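Local coordinates for protein putative 6-phosphogluconolactonase (Neisseria gonorrhoeae, PDB 3LHI) that probably hydrolyses 6-phosphogluconolactone to 6-phosphogluconate, the second step of the oxidative branch of the pentose phosphate pathway, at residues A19-D24 against H188-I193; G42-I47 against R86-K91; A68-V73 against S80-V85; T75-S80 against A171-I176; L131-G134 against H140-S143. One frame throughout, in Å; residues are numbered along the deposited sequence.

Contact 1 of 5, residues A19-D24 against H188-I193; sequences ADAVAD and HVFLAI
Val22 meets Phe190 in a CH-pi contact, the main tie in a joint made without any hydrogen bond. The CG2 methyl of Val22 stands over the middle of one face of the Phe190 ring, 4.0 Å from its centroid, and the approach lies only 9° off the ring normal. With CG1 of Val22 anti to its own backbone N (chi1 165°), the other methyl, CG2, is the one that comes over the ring. Phe190 answers from a CB directed at the helix. Its CG is turned away from the carbonyl carbon (chi1 -66°), and the ring extends from the strand toward the helix backbone.

The second kind of contact is plain apolar touching. Ala21 CB reaches Phe190 CE2 at 3.8 Å on an oblique line, and Phe190 CZ comes to 4.0 Å from Ala21 O, so the ring borders the helix backbone as well as its side chains.

This is the helix-on-sheet layering of an alpha/beta fold of Rossmann-like kind: helix 11-33 covers one side of the central sheet, and Phe190 spans the gap from strand 188-194. The sheet itself is zipped by backbone bonds of Phe190 to Leu131 and Leu133 on one neighbouring strand, and of Val189 to His227 on the other.

Further side chains complete the layer. Val22 also packs on Ile132 of the sheet and on Phe49 and Leu53 of helix 47-54, while the Phe190 ring meets that of His227 and touches Phe229.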
# COMPACT_ATOMS: atom_id res chain seq x y z
N ALA A 19 -6.39 3.24 -12.31
CA ALA A 19 -6.18 4.68 -12.16
C ALA A 19 -7.52 5.45 -12.18
O ALA A 19 -7.73 6.40 -11.43
CB ALA A 19 -5.25 5.19 -13.26
N ASP A 20 -8.42 5.03 -13.08
CA ASP A 20 -9.71 5.69 -13.22
C ASP A 20 -10.50 5.54 -11.91
O ASP A 20 -11.08 6.50 -11.40
CB ASP A 20 -10.51 5.11 -14.37
CG ASP A 20 -9.93 5.43 -15.74
OD1 ASP A 20 -9.05 6.28 -15.88
OD2 ASP A 20 -10.41 4.72 -16.69
N ALA A 21 -10.53 4.33 -11.36
CA ALA A 21 -11.28 4.06 -10.13
C ALA A 21 -10.67 4.78 -8.94
O ALA A 21 -11.39 5.30 -8.09
CB ALA A 21 -11.38 2.54 -9.87
N VAL A 22 -9.34 4.78 -8.84
CA VAL A 22 -8.67 5.46 -7.74
C VAL A 22 -8.87 6.97 -7.82
O VAL A 22 -9.13 7.61 -6.79
CB VAL A 22 -7.16 5.04 -7.70
CG1 VAL A 22 -6.37 6.00 -6.80
CG2 VAL A 22 -7.00 3.59 -7.31
N ALA A 23 -8.78 7.55 -9.02
CA ALA A 23 -9.02 8.96 -9.18
C ALA A 23 -10.45 9.31 -8.76
O ALA A 23 -10.64 10.32 -8.06
CB ALA A 23 -8.76 9.40 -10.63
N ASP A 24 -11.40 8.47 -9.12
CA ASP A 24 -12.80 8.74 -8.72
C ASP A 24 -12.94 8.67 -7.18
O ASP A 24 -13.63 9.49 -6.56
CB ASP A 24 -13.76 7.76 -9.36
CG ASP A 24 -14.00 8.06 -10.83
OD1 ASP A 24 -13.61 9.14 -11.34
OD2 ASP A 24 -14.59 7.14 -11.47
N HIS A 188 -11.49 3.29 1.29
CA HIS A 188 -11.53 2.62 0.00
C HIS A 188 -10.22 1.84 -0.15
O HIS A 188 -9.16 2.47 -0.23
CB HIS A 188 -11.70 3.68 -1.13
CG HIS A 188 -12.95 4.48 -1.02
ND1 HIS A 188 -14.12 4.09 -1.63
CD2 HIS A 188 -13.23 5.63 -0.37
CE1 HIS A 188 -15.08 4.97 -1.35
NE2 HIS A 188 -14.56 5.90 -0.57
N VAL A 189 -10.31 0.51 -0.24
CA VAL A 189 -9.18 -0.37 -0.36
C VAL A 189 -9.23 -1.06 -1.71
O VAL A 189 -10.22 -1.71 -2.07
CB VAL A 189 -9.15 -1.41 0.76
CG1 VAL A 189 -7.94 -2.34 0.63
CG2 VAL A 189 -9.12 -0.69 2.15
N PHE A 190 -8.14 -0.96 -2.43
CA PHE A 190 -7.94 -1.62 -3.72
C PHE A 190 -6.81 -2.64 -3.59
O PHE A 190 -5.88 -2.43 -2.82
CB PHE A 190 -7.56 -0.61 -4.77
CG PHE A 190 -8.62 0.37 -5.11
CD1 PHE A 190 -8.80 1.54 -4.35
CD2 PHE A 190 -9.45 0.15 -6.17
CE1 PHE A 190 -9.83 2.43 -4.67
CE2 PHE A 190 -10.42 1.02 -6.50
CZ PHE A 190 -10.65 2.14 -5.73
N LEU A 191 -6.87 -3.73 -4.35
CA LEU A 191 -5.80 -4.73 -4.46
C LEU A 191 -5.52 -4.89 -5.95
O LEU A 191 -6.46 -5.17 -6.74
CB LEU A 191 -6.24 -6.07 -3.86
CG LEU A 191 -5.23 -7.22 -4.05
CD1 LEU A 191 -3.92 -6.95 -3.34
CD2 LEU A 191 -5.84 -8.52 -3.55
N ALA A 192 -4.26 -4.75 -6.33
CA ALA A 192 -3.83 -4.99 -7.69
C ALA A 192 -2.88 -6.16 -7.73
O ALA A 192 -1.89 -6.19 -7.00
CB ALA A 192 -3.12 -3.76 -8.22
N ILE A 193 -3.22 -7.16 -8.54
CA ILE A 193 -2.44 -8.38 -8.69
C ILE A 193 -2.39 -8.76 -10.17
O ILE A 193 -3.27 -8.41 -10.92
CB ILE A 193 -2.99 -9.52 -7.81
CG1 ILE A 193 -4.48 -9.72 -7.99
CG2 ILE A 193 -2.53 -9.38 -6.33
CD1 ILE A 193 -4.98 -11.11 -7.57

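Contact 2 of 5, residues G42-I47 against R86-K91; sequences GGRSPI and REYLLK. With EDO (1,2-ethanediol), chain C.
Arg44 NH1 donates to Tyr88 OH at 3.1 Å, with an N-H...O angle of 152°. The guanidinium stands nearly upright to the phenol ring, their planes 85° apart, and the hydroxyl lies at the edge of the guanidinium, slightly tilted from its plane. Bends at chi2 and chi3 fold the arginine back over its own loop, where Ile47 CD1 lies 3.2 Å above the guanidinium plane.

Ile47 also supplies the apolar half. Its CG2 sits over one face of the Tyr88 ring, displaced toward the rim, 3.4 Å from Tyr88 CD1, and its CD1 comes to 3.7 Å from Tyr88 CE2. The opposite ring face is covered by Glu87 CG, so the phenol is sandwiched between two aliphatic chains. Glu87 OE1 accepts from O2 of a bound 1,2-ethanediol at 2.7 Å. Lys91 NZ donates to Tyr88 O at 3.0 Å, from above the carbonyl plane, and bonds to Asn51 OD1.

The glycine-rich loop 42-47 follows strand 36-40 and, as in relatives of this family, probably helps form the phosphate site. It leads into helix 47-54, whose Phe50 and Leu53 pack on Leu89, just past helix 81-88, while Leu89 and Leu90 reach Ile65 of strand 63-71.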
# COMPACT_ATOMS: atom_id res chain seq x y z
N GLY A 42 4.49 -0.73 -3.23
CA GLY A 42 5.62 -0.72 -4.15
C GLY A 42 5.72 -1.96 -4.97
O GLY A 42 4.74 -2.62 -5.30
N GLY A 43 6.95 -2.29 -5.39
CA GLY A 43 7.14 -3.29 -6.42
C GLY A 43 6.90 -2.81 -7.83
O GLY A 43 6.55 -1.63 -8.05
N ARG A 44 6.99 -3.74 -8.78
CA ARG A 44 6.76 -3.42 -10.22
C ARG A 44 5.36 -3.40 -10.68
O ARG A 44 5.02 -2.63 -11.62
CB ARG A 44 7.49 -4.46 -11.10
CG ARG A 44 8.93 -4.49 -10.81
CD ARG A 44 9.73 -3.23 -11.09
NE ARG A 44 9.47 -2.73 -12.44
CZ ARG A 44 10.00 -1.59 -12.92
NH1 ARG A 44 10.82 -0.83 -12.20
NH2 ARG A 44 9.65 -1.20 -14.14
N SER A 45 4.49 -4.18 -10.08
CA SER A 45 3.19 -4.32 -10.66
C SER A 45 2.39 -3.01 -10.69
O SER A 45 1.54 -2.91 -11.55
CB SER A 45 2.38 -5.43 -10.02
OG SER A 45 2.30 -5.15 -8.69
N PRO A 46 2.56 -2.04 -9.71
CA PRO A 46 1.68 -0.87 -9.80
C PRO A 46 2.22 0.28 -10.66
O PRO A 46 1.58 1.28 -10.73
CB PRO A 46 1.57 -0.41 -8.34
CG PRO A 46 2.82 -0.83 -7.74
CD PRO A 46 3.29 -2.06 -8.42
N ILE A 47 3.40 0.14 -11.25
CA ILE A 47 4.04 1.25 -11.96
C ILE A 47 3.17 1.80 -13.11
O ILE A 47 3.03 3.03 -13.25
CB ILE A 47 5.42 0.87 -12.41
CG1 ILE A 47 6.31 0.65 -11.17
CG2 ILE A 47 5.97 1.90 -13.32
CD1 ILE A 47 7.63 0.02 -11.50
N ARG A 86 8.69 8.26 -6.14
CA ARG A 86 9.21 9.49 -6.70
C ARG A 86 9.48 9.33 -8.20
O ARG A 86 9.21 10.26 -8.95
CB ARG A 86 10.43 9.93 -5.94
CG ARG A 86 10.04 10.58 -4.62
CD ARG A 86 11.26 10.81 -3.72
NE ARG A 86 10.86 11.57 -2.54
CZ ARG A 86 11.63 11.76 -1.48
NH1 ARG A 86 12.79 11.18 -1.39
NH2 ARG A 86 11.21 12.56 -0.49
N GLU A 87 9.98 8.18 -8.61
CA GLU A 87 10.33 7.97 -10.03
C GLU A 87 9.05 7.90 -10.87
O GLU A 87 9.02 8.45 -11.96
CB GLU A 87 11.16 6.71 -10.20
CG GLU A 87 11.52 6.40 -11.67
CD GLU A 87 12.59 5.36 -11.88
OE1 GLU A 87 13.00 4.67 -10.92
OE2 GLU A 87 13.04 5.27 -13.04
N TYR A 88 8.04 7.18 -10.41
CA TYR A 88 6.94 6.82 -11.27
C TYR A 88 5.62 7.47 -11.01
O TYR A 88 4.77 7.47 -11.89
CB TYR A 88 6.80 5.30 -11.30
CG TYR A 88 7.98 4.50 -11.83
CD1 TYR A 88 8.25 4.44 -13.19
CD2 TYR A 88 8.78 3.75 -10.98
CE1 TYR A 88 9.26 3.67 -13.66
CE2 TYR A 88 9.80 2.97 -11.47
CZ TYR A 88 9.99 2.91 -12.82
OH TYR A 88 11.00 2.05 -13.28
N LEU A 89 5.39 7.97 -9.80
CA LEU A 89 4.10 8.58 -9.45
C LEU A 89 4.17 10.09 -9.26
O LEU A 89 3.26 10.77 -9.71
CB LEU A 89 3.55 7.90 -8.17
CG LEU A 89 2.17 8.44 -7.68
CD1 LEU A 89 1.05 8.36 -8.75
CD2 LEU A 89 1.76 7.65 -6.38
N LEU A 90 5.18 10.58 -8.56
CA LEU A 90 5.23 12.01 -8.21
C LEU A 90 5.84 12.81 -9.35
O LEU A 90 6.95 13.33 -9.28
CB LEU A 90 5.98 12.23 -6.91
CG LEU A 90 5.42 11.49 -5.68
CD1 LEU A 90 6.28 11.77 -4.47
CD2 LEU A 90 3.94 11.80 -5.40
N LYS A 91 5.05 12.88 -10.41
CA LYS A 91 5.42 13.46 -11.71
C LYS A 91 4.12 13.85 -12.37
O LYS A 91 3.04 13.47 -11.95
CB LYS A 91 6.21 12.48 -12.56
CG LYS A 91 5.40 11.32 -12.98
CD LYS A 91 6.21 10.31 -13.78
CE LYS A 91 5.21 9.30 -14.44
NZ LYS A 91 5.75 7.96 -14.70
C1 EDO C . 14.73 3.01 -7.21
O1 EDO C . 15.09 1.78 -7.93
C2 EDO C . 13.80 3.98 -7.98
O2 EDO C . 12.67 3.33 -8.60

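Contact 3 of 5, residues A68-V73 against S80-V85; sequences ADERIV and SNTGLV
Glu70 and Asn81 approach to 5.8 Å between CA atoms where strand 69-71 passes the start of helix 81-85. The two axes come within 8.5 Å and their directions differ by 112°, which brings the strand's side chains to the opening turn of the helix.

The carboxylate of Glu70 fills that position. Its chain leaves anti to the backbone N (chi1 178°) and bends at chi2 to face the first turn of the helix. OE1 receives Asn81 N at 2.8 Å on its syn lone pair and Arg71 N at 2.7 Å from the anti side. OE2 takes Thr82 OG1 at 2.7 Å, nearly head-on, and Thr82 N at 2.8 Å from the syn side. Four donors thus fix the carboxylate's rotation.

Strand 63-71 and helix 81-88 are the first two members of a beta-alpha-beta unit completed by strand 98-99. Ser80 is the helix N-cap, OG accepting from Gly83 N at 3.2 Å.

Asn81 reaches back to the strand: its ND2 donates to Asp69 O at 3.0 Å, from above the carbonyl plane, and its OD1 lies over one face of the Arg71 guanidinium. One water links Asp69 OD2, Arg71 NE and Asn81 ND2; another joins Val73 O to Ser80 OG. Beyond these, Asp69 OD2 bonds to Ser143 OG, and Arg71 NH1 to Asp79 O.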
# COMPACT_ATOMS: atom_id res chain seq x y z
N ALA A 68 2.00 2.21 1.84
CA ALA A 68 1.41 1.16 2.69
C ALA A 68 2.51 0.48 3.52
O ALA A 68 2.22 -0.07 4.59
CB ALA A 68 0.73 0.11 1.83
N ASP A 69 3.75 0.50 3.01
CA ASP A 69 4.86 -0.16 3.64
C ASP A 69 6.14 0.36 3.01
O ASP A 69 6.12 0.84 1.87
CB ASP A 69 4.80 -1.70 3.61
CG ASP A 69 4.94 -2.27 2.24
OD1 ASP A 69 4.17 -1.89 1.35
OD2 ASP A 69 5.80 -3.16 2.05
N GLU A 70 7.24 0.26 3.75
CA GLU A 70 8.53 0.75 3.26
C GLU A 70 9.63 -0.13 3.77
O GLU A 70 9.56 -0.70 4.87
CB GLU A 70 8.73 2.21 3.63
CG GLU A 70 10.05 2.87 3.25
CD GLU A 70 10.39 2.88 1.76
OE1 GLU A 70 10.46 1.80 1.17
OE2 GLU A 70 10.60 3.96 1.22
N ARG A 71 10.67 -0.28 2.95
CA ARG A 71 11.92 -0.91 3.34
C ARG A 71 12.73 0.09 4.09
O ARG A 71 12.86 1.27 3.67
CB ARG A 71 12.66 -1.40 2.07
CG ARG A 71 12.01 -2.50 1.28
CD ARG A 71 10.79 -2.10 0.49
NE ARG A 71 10.28 -3.21 -0.27
CZ ARG A 71 10.83 -3.68 -1.40
NH1 ARG A 71 11.84 -3.05 -1.97
NH2 ARG A 71 10.27 -4.72 -1.97
N ILE A 72 13.31 -0.34 5.22
CA ILE A 72 14.10 0.57 6.06
C ILE A 72 15.51 0.59 5.49
O ILE A 72 16.40 -0.14 5.92
CB ILE A 72 14.04 0.20 7.55
CG1 ILE A 72 12.57 0.20 8.02
CG2 ILE A 72 14.88 1.19 8.32
CD1 ILE A 72 12.37 -0.18 9.51
N VAL A 73 15.63 1.42 4.46
CA VAL A 73 16.84 1.70 3.69
C VAL A 73 16.78 3.16 3.34
O VAL A 73 15.72 3.78 3.35
CB VAL A 73 16.91 0.85 2.38
CG1 VAL A 73 17.04 -0.67 2.69
CG2 VAL A 73 15.79 1.15 1.41
N SER A 80 14.22 1.22 -2.13
CA SER A 80 13.34 2.16 -1.45
C SER A 80 12.02 2.30 -2.23
O SER A 80 12.01 2.65 -3.41
CB SER A 80 13.99 3.53 -1.37
OG SER A 80 13.11 4.48 -0.79
N ASN A 81 10.89 2.09 -1.55
CA ASN A 81 9.61 2.37 -2.17
C ASN A 81 9.41 3.89 -2.33
O ASN A 81 8.69 4.31 -3.24
CB ASN A 81 8.44 1.81 -1.35
CG ASN A 81 8.36 0.28 -1.37
OD1 ASN A 81 8.93 -0.36 -2.28
ND2 ASN A 81 7.60 -0.30 -0.42
N THR A 82 10.00 4.70 -1.45
CA THR A 82 9.98 6.14 -1.60
C THR A 82 10.60 6.53 -2.92
O THR A 82 10.04 7.32 -3.71
CB THR A 82 10.71 6.81 -0.44
OG1 THR A 82 9.98 6.53 0.78
CG2 THR A 82 10.79 8.35 -0.64
N GLY A 83 11.76 5.95 -3.23
CA GLY A 83 12.39 6.22 -4.52
C GLY A 83 11.55 5.78 -5.71
O GLY A 83 11.46 6.48 -6.71
N LEU A 84 10.93 4.62 -5.57
CA LEU A 84 10.01 4.08 -6.57
C LEU A 84 8.95 5.10 -6.89
O LEU A 84 8.80 5.48 -8.05
CB LEU A 84 9.33 2.78 -6.09
CG LEU A 84 8.28 2.21 -7.03
CD1 LEU A 84 9.00 1.42 -8.14
CD2 LEU A 84 7.27 1.38 -6.17
N VAL A 85 8.20 5.51 -5.85
CA VAL A 85 7.09 6.41 -5.98
C VAL A 85 7.53 7.77 -6.55
O VAL A 85 6.83 8.37 -7.39
CB VAL A 85 6.32 6.51 -4.66
CG1 VAL A 85 5.28 7.62 -4.68
CG2 VAL A 85 5.66 5.16 -4.35
O HOH W 1 7.48 -3.31 0.16
O HOH W 2 13.44 4.19 1.83

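Contact 4 of 5, residues T75-S80 against A171-I176; sequences TNHADS and APHERI. With EDO (1,2-ethanediol), chain C.
A His-carboxylate hydrogen bond, His173 to Asp79, ties the loop ahead of helix 81-88 to the segment leading into strand 175-178, on the surface, beside the paired strands 63-71 and 175-178. His173 NE2 donates to Asp79 OD2 at 2.7 Å with an N-H...O angle of 163°. The oxygen lies at the ring's edge in the imidazole plane and is approached from its anti side, while the carboxylate is turned well out of that plane.

His77 holds the acceptor in place. Its ND1 accepts from Asp79 N at 2.9 Å, a bond made possible because CG stands anti to the residue's own backbone N (chi1 -171°), which sends the ring along the type I turn running from His77 to Ser80. The same ring comes near its counterpart across the contact: His77 CE1 and His173 CE1 are 4.0 Å apart, with the ring planes at 84° in an oblique pairing. One face of the His173 imidazole is backed by Pro172 CB.

Within the turn, Ala78 O accepts from O1 of a 1,2-ethanediol, probably from the crystallisation liquor, at 3.1 Å. On the strand side Arg175 steadies the bend that presents His173. Its third nitrogen, NH1, goes to Ser143 OG, while NE at 3.1 Å and NH2 at 2.8 Å grip the single oxygen Pro172 O side-on.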
# COMPACT_ATOMS: atom_id res chain seq x y z
N THR A 75 16.44 6.64 1.36
CA THR A 75 15.48 6.90 0.32
C THR A 75 16.07 6.97 -1.10
O THR A 75 15.32 6.95 -2.08
CB THR A 75 14.64 8.13 0.65
OG1 THR A 75 15.47 9.29 0.69
CG2 THR A 75 13.82 7.95 1.92
N ASN A 76 17.39 6.99 -1.22
CA ASN A 76 18.07 6.88 -2.51
C ASN A 76 18.55 5.47 -2.81
O ASN A 76 19.25 5.29 -3.80
CB ASN A 76 19.20 7.91 -2.61
CG ASN A 76 20.31 7.67 -1.66
OD1 ASN A 76 20.18 7.00 -0.64
ND2 ASN A 76 21.46 8.31 -1.95
N HIS A 77 18.18 4.47 -2.00
CA HIS A 77 18.55 3.07 -2.18
C HIS A 77 17.71 2.43 -3.27
O HIS A 77 16.52 2.77 -3.43
CB HIS A 77 18.37 2.34 -0.86
CG HIS A 77 18.90 0.95 -0.79
ND1 HIS A 77 18.30 -0.15 -1.38
CD2 HIS A 77 20.03 0.48 -0.18
CE1 HIS A 77 19.01 -1.24 -1.09
NE2 HIS A 77 20.04 -0.88 -0.34
N ALA A 78 18.28 1.46 -3.99
CA ALA A 78 17.53 0.82 -5.05
C ALA A 78 16.23 0.16 -4.60
O ALA A 78 15.31 0.01 -5.40
CB ALA A 78 18.43 -0.24 -5.75
N ASP A 79 16.16 -0.29 -3.36
CA ASP A 79 15.01 -1.00 -2.83
C ASP A 79 14.05 -0.08 -2.05
O ASP A 79 13.15 -0.58 -1.40
CB ASP A 79 15.47 -2.18 -1.95
CG ASP A 79 16.24 -3.23 -2.72
OD1 ASP A 79 16.00 -3.36 -3.92
OD2 ASP A 79 17.05 -3.90 -2.07
N SER A 80 14.22 1.22 -2.13
CA SER A 80 13.34 2.16 -1.45
C SER A 80 12.02 2.30 -2.23
O SER A 80 12.01 2.65 -3.41
CB SER A 80 13.99 3.53 -1.37
OG SER A 80 13.11 4.48 -0.79
N ALA A 171 12.34 -12.32 2.90
CA ALA A 171 12.65 -11.21 1.96
C ALA A 171 13.55 -10.25 2.71
O ALA A 171 13.55 -10.20 3.94
CB ALA A 171 11.34 -10.54 1.48
N PRO A 172 14.32 -9.42 1.98
CA PRO A 172 15.27 -8.56 2.64
C PRO A 172 14.69 -7.28 3.22
O PRO A 172 13.67 -6.79 2.74
CB PRO A 172 16.27 -8.22 1.52
CG PRO A 172 15.47 -8.27 0.33
CD PRO A 172 14.52 -9.43 0.51
N HIS A 173 15.44 -6.72 4.15
CA HIS A 173 15.28 -5.43 4.75
C HIS A 173 14.20 -5.43 5.84
O HIS A 173 13.11 -5.93 5.66
CB HIS A 173 14.97 -4.32 3.75
CG HIS A 173 15.90 -4.25 2.59
ND1 HIS A 173 17.27 -4.08 2.75
CD2 HIS A 173 15.67 -4.34 1.25
CE1 HIS A 173 17.83 -4.04 1.54
NE2 HIS A 173 16.89 -4.23 0.62
N GLU A 174 14.52 -4.82 6.96
CA GLU A 174 13.51 -4.49 7.96
C GLU A 174 12.51 -3.58 7.29
O GLU A 174 12.86 -2.81 6.39
CB GLU A 174 14.15 -3.81 9.17
CG GLU A 174 15.24 -4.61 9.84
CD GLU A 174 14.79 -5.98 10.27
OE1 GLU A 174 13.67 -6.10 10.82
OE2 GLU A 174 15.55 -6.98 10.09
N ARG A 175 11.26 -3.64 7.75
CA ARG A 175 10.18 -2.91 7.14
C ARG A 175 9.40 -2.09 8.15
O ARG A 175 9.32 -2.45 9.36
CB ARG A 175 9.17 -3.89 6.52
CG ARG A 175 9.75 -4.96 5.62
CD ARG A 175 10.46 -4.37 4.43
NE ARG A 175 11.03 -5.39 3.53
CZ ARG A 175 10.38 -5.94 2.52
NH1 ARG A 175 9.13 -5.56 2.20
NH2 ARG A 175 11.02 -6.82 1.75
N ILE A 176 8.72 -1.09 7.63
CA ILE A 176 7.68 -0.40 8.37
C ILE A 176 6.40 -0.60 7.55
O ILE A 176 6.40 -0.31 6.35
CB ILE A 176 8.04 1.08 8.68
CG1 ILE A 176 6.88 1.77 9.40
CG2 ILE A 176 8.50 1.86 7.43
CD1 ILE A 176 7.20 3.21 9.74
C1 EDO C . 14.73 3.01 -7.21
O1 EDO C . 15.09 1.78 -7.93
C2 EDO C . 13.80 3.98 -7.98
O2 EDO C . 12.67 3.33 -8.60

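Contact 5 of 5, residues L131-G134 against H140-S143; sequences LILG and HTAS
Thr141 OG1 donates to Gly134 O at 2.8 Å, bridging two points of the loop that follows strand 130-133. This glycine-rich loop, with its Gly-His-Thr-Ala-Ser run, is a family signature of the 6-phosphogluconolactonases and in relatives lines the active site. The hydroxyl meets the carbonyl almost head-on, at a C=O...O angle of 169°; it gets there because OG1 is placed anti to the threonine's backbone N (chi1 -165°).

Leu133 shields this bond. Its CD2 is 3.5 Å from Thr141 OG1, and its CB, CG and CD1 come almost as near to the same oxygen, so the hydroxyl is lodged against the whole leucine side chain. A water spans the two backbones, accepting from Gly134 N at 2.9 Å and from Ala142 N at 2.9 Å.

Next come the elements that position this shell. Leu133 is bonded through its backbone to Ala192 in strand 188-194, and Thr141 packs on Ile215 and Val218 of helix 215-219. The His140 ring carries Ala142 O at its edge, stacks with Phe145 and is oriented by the hydrogen bond between its ND1 and Asp138 OD1. Just past Ala142, the backbone is tied to strand 175-178 by the hydrogen bond between Ser143 N and Ser177 OG.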
# COMPACT_ATOMS: atom_id res chain seq x y z
N LEU A 131 -6.39 3.33 -0.30
CA LEU A 131 -5.20 2.47 -0.17
C LEU A 131 -5.16 1.52 -1.34
O LEU A 131 -6.17 0.90 -1.68
CB LEU A 131 -5.31 1.68 1.14
CG LEU A 131 -4.38 0.49 1.33
CD1 LEU A 131 -2.87 0.92 1.39
CD2 LEU A 131 -4.77 -0.25 2.63
N ILE A 132 -4.00 1.40 -2.00
CA ILE A 132 -3.79 0.33 -2.97
C ILE A 132 -2.73 -0.63 -2.41
O ILE A 132 -1.58 -0.25 -2.12
CB ILE A 132 -3.41 0.78 -4.40
CG1 ILE A 132 -4.40 1.80 -4.97
CG2 ILE A 132 -3.32 -0.46 -5.34
CD1 ILE A 132 -4.15 3.20 -4.52
N LEU A 133 -3.19 -1.86 -2.23
CA LEU A 133 -2.40 -3.00 -1.80
C LEU A 133 -1.89 -3.81 -2.98
O LEU A 133 -2.44 -3.73 -4.09
CB LEU A 133 -3.26 -3.90 -0.91
CG LEU A 133 -3.66 -3.34 0.45
CD1 LEU A 133 -4.61 -4.29 1.16
CD2 LEU A 133 -2.42 -3.07 1.28
N GLY A 134 -0.83 -4.55 -2.74
CA GLY A 134 -0.42 -5.62 -3.59
C GLY A 134 -0.40 -6.91 -2.78
O GLY A 134 -0.79 -6.93 -1.62
N HIS A 140 1.37 -12.43 1.36
CA HIS A 140 1.53 -11.27 2.21
C HIS A 140 0.98 -10.03 1.52
O HIS A 140 0.87 -9.99 0.30
CB HIS A 140 2.98 -11.04 2.65
CG HIS A 140 3.79 -10.18 1.75
ND1 HIS A 140 4.42 -10.65 0.62
CD2 HIS A 140 4.08 -8.86 1.83
CE1 HIS A 140 5.09 -9.65 0.06
NE2 HIS A 140 4.87 -8.55 0.76
N THR A 141 0.67 -9.04 2.33
CA THR A 141 0.28 -7.72 1.83
C THR A 141 0.94 -6.67 2.70
O THR A 141 1.38 -6.96 3.80
CB THR A 141 -1.23 -7.57 1.76
OG1 THR A 141 -1.60 -6.44 0.97
CG2 THR A 141 -1.91 -7.47 3.13
N ALA A 142 1.00 -5.42 2.21
CA ALA A 142 1.86 -4.42 2.84
C ALA A 142 3.19 -5.09 3.20
O ALA A 142 3.74 -5.75 2.32
CB ALA A 142 1.11 -3.74 4.00
N SER A 143 3.73 -4.89 4.40
CA SER A 143 4.83 -5.71 4.84
C SER A 143 4.36 -6.53 6.05
O SER A 143 5.15 -6.80 6.97
CB SER A 143 6.10 -4.90 5.12
OG SER A 143 6.84 -4.62 3.92
O HOH W 3 0.78 -4.14 -0.35

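How the contacts relate
All five contacts are built on or beside one mixed sheet. Contacts 1 and 5 sit on neighbouring strands, 188-194 and 130-133, with centres about 12 Å apart. Contacts 3 and 4, about 6 Å apart, share Ser80 and use strands 63-71 and 175-178, again neighbours; contact 2 shares helix 81-88 with contact 3. Along the chain, contact 1 encloses the other four; contact 3 lies within contact 2, contact 5 within contact 4, and contact 4 crosses both 2 and 3. Contacts 1 and 4 stand farthest apart, about 24 Å between centres. Contacts 3, 4 and 5 converge through Asp69, Arg175 and Ser143, linking the signature loop to the sheet's strands.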